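Side-chain contact in Z5138 gene product (Escherichia coli, PDB 1XOU), which probably acts as a type III secretion chaperone, CesAB, that binds the secreted proteins EspA and EspB before their export: residues S76-E79 with K80-T84. The protein carries 1 engineered substitution. Sequence-based numbering, arbitrary orientation.
Sequences SKIE and KLIET
I78 and the side chains one turn further on, L81 and I82, make the apolar part of this local contact near the C-terminal end of helix 66-83. The two branches of I78 divide the work: CD1 approaches L81 CD2 at 4.4 Å, whereas CG2 lies 4.3 Å from I82 CD1. Both separations indicate loose van der Waals contact between methyl groups. I82 reaches back because its CG1 stands beside the backbone N, anti to the carbonyl carbon (chi1 -63°), which turns the branch ending in CD1 toward I78 CG2. The spacings i to i+3 and i to i+4 put these three residues along one flank of the helix, and each also packs on an apolar side chain of the chain of another protein, consistent with a helical chaperone interface.

Backbone bonds supply the polar part, in the i+4 to i pattern of an alpha-helix: I82 N to I78 O at 3.0 Å and K80 N to S76 O at 2.9 Å. L81 N to K77 O and E83 N to E79 O join them across the two segments, and T84 N to K80 O, at 3.1 Å, carries the pattern one residue further.

Beyond E83 the chain leaves helical geometry at T84, whose OG1 donates to L81 O at 3.0 Å, a side-chain-to-backbone bond to the carbonyl three residues back, at the C-terminal end of the helix. At the earlier end, K77 extends its chain to NZ, which forms a salt bridge with an acidic side chain of the other protein's chain and also hydrogen-bonds to a polar side chain of that chain, while S76 OG bonds to the backbone oxygens of D72 and S73.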
loop_
_atom_site.group_PDB
_atom_site.type_symbol
_atom_site.label_atom_id
_atom_site.label_comp_id
_atom_site.label_asym_id
_atom_site.label_seq_id
_atom_site.Cartn_x
_atom_site.Cartn_y
_atom_site.Cartn_z
ATOM N N SER B 76 3.442 4.447 -6.510
ATOM C CA SER B 76 3.664 4.243 -7.942
ATOM C C SER B 76 3.352 2.824 -8.376
ATOM O O SER B 76 3.013 2.580 -9.532
ATOM C CB SER B 76 5.100 4.584 -8.308
ATOM O OG SER B 76 5.981 3.815 -7.524
ATOM N N LYS B 77 3.480 1.883 -7.450
ATOM C CA LYS B 77 3.172 0.495 -7.751
ATOM C C LYS B 77 1.664 0.375 -7.926
ATOM O O LYS B 77 1.186 -0.351 -8.811
ATOM C CB LYS B 77 3.652 -0.404 -6.616
ATOM C CG LYS B 77 5.152 -0.491 -6.582
ATOM C CD LYS B 77 5.674 -1.321 -5.438
ATOM C CE LYS B 77 7.198 -1.331 -5.460
ATOM N NZ LYS B 77 7.731 -1.798 -4.153
ATOM N N ILE B 78 0.919 1.096 -7.086
ATOM C CA ILE B 78 -0.528 1.067 -7.177
ATOM C C ILE B 78 -0.946 1.776 -8.451
ATOM O O ILE B 78 -1.895 1.363 -9.118
ATOM C CB ILE B 78 -1.221 1.761 -5.970
ATOM C CG1 ILE B 78 -0.915 0.999 -4.678
ATOM C CG2 ILE B 78 -2.752 1.781 -6.177
ATOM C CD1 ILE B 78 -1.365 -0.469 -4.711
ATOM N N GLU B 79 -0.244 2.846 -8.797
ATOM C CA GLU B 79 -0.606 3.562 -9.997
ATOM C C GLU B 79 -0.294 2.710 -11.206
ATOM O O GLU B 79 -0.987 2.784 -12.214
ATOM C CB GLU B 79 0.118 4.893 -10.054
ATOM C CG GLU B 79 -0.237 5.778 -8.885
ATOM C CD GLU B 79 0.394 7.158 -8.955
ATOM O OE1 GLU B 79 1.643 7.246 -9.077
ATOM O OE2 GLU B 79 -0.366 8.157 -8.876
ATOM N N LYS B 80 0.733 1.876 -11.093
ATOM C CA LYS B 80 1.129 0.984 -12.189
ATOM C C LYS B 80 0.035 -0.057 -12.393
ATOM O O LYS B 80 -0.253 -0.469 -13.513
ATOM C CB LYS B 80 2.443 0.281 -11.847
ATOM C CG LYS B 80 3.209 -0.296 -13.041
ATOM C CD LYS B 80 4.563 -0.883 -12.578
ATOM C CE LYS B 80 5.458 0.164 -11.845
ATOM N NZ LYS B 80 6.645 -0.434 -11.141
ATOM N N LEU B 81 -0.567 -0.479 -11.287
ATOM C CA LEU B 81 -1.638 -1.458 -11.311
ATOM C C LEU B 81 -2.865 -0.865 -11.992
ATOM O O LEU B 81 -3.460 -1.482 -12.870
ATOM C CB LEU B 81 -1.974 -1.877 -9.882
ATOM C CG LEU B 81 -1.658 -3.322 -9.489
ATOM C CD1 LEU B 81 -0.455 -3.864 -10.259
ATOM C CD2 LEU B 81 -1.430 -3.347 -7.987
ATOM N N ILE B 82 -3.247 0.334 -11.578
ATOM C CA ILE B 82 -4.386 1.004 -12.184
ATOM C C ILE B 82 -4.107 1.170 -13.676
ATOM O O ILE B 82 -5.001 1.017 -14.501
ATOM C CB ILE B 82 -4.602 2.390 -11.553
ATOM C CG1 ILE B 82 -4.936 2.218 -10.071
ATOM C CG2 ILE B 82 -5.683 3.150 -12.314
ATOM C CD1 ILE B 82 -5.072 3.506 -9.297
ATOM N N GLU B 83 -2.855 1.493 -13.998
ATOM C CA GLU B 83 -2.392 1.679 -15.371
ATOM C C GLU B 83 -2.747 0.458 -16.222
ATOM O O GLU B 83 -3.382 0.576 -17.264
ATOM C CB GLU B 83 -0.876 1.883 -15.372
ATOM C CG GLU B 83 -0.233 1.978 -16.759
ATOM C CD GLU B 83 0.979 1.042 -16.934
ATOM O OE1 GLU B 83 0.775 -0.191 -17.091
ATOM O OE2 GLU B 83 2.135 1.537 -16.905
ATOM N N THR B 84 -2.344 -0.722 -15.769
ATOM C CA THR B 84 -2.629 -1.950 -16.502
ATOM C C THR B 84 -4.117 -2.319 -16.444
ATOM O O THR B 84 -4.477 -3.487 -16.483
ATOM C CB THR B 84 -1.810 -3.110 -15.935
ATOM O OG1 THR B 84 -2.440 -3.605 -14.747
ATOM C CG2 THR B 84 -0.411 -2.632 -15.581
#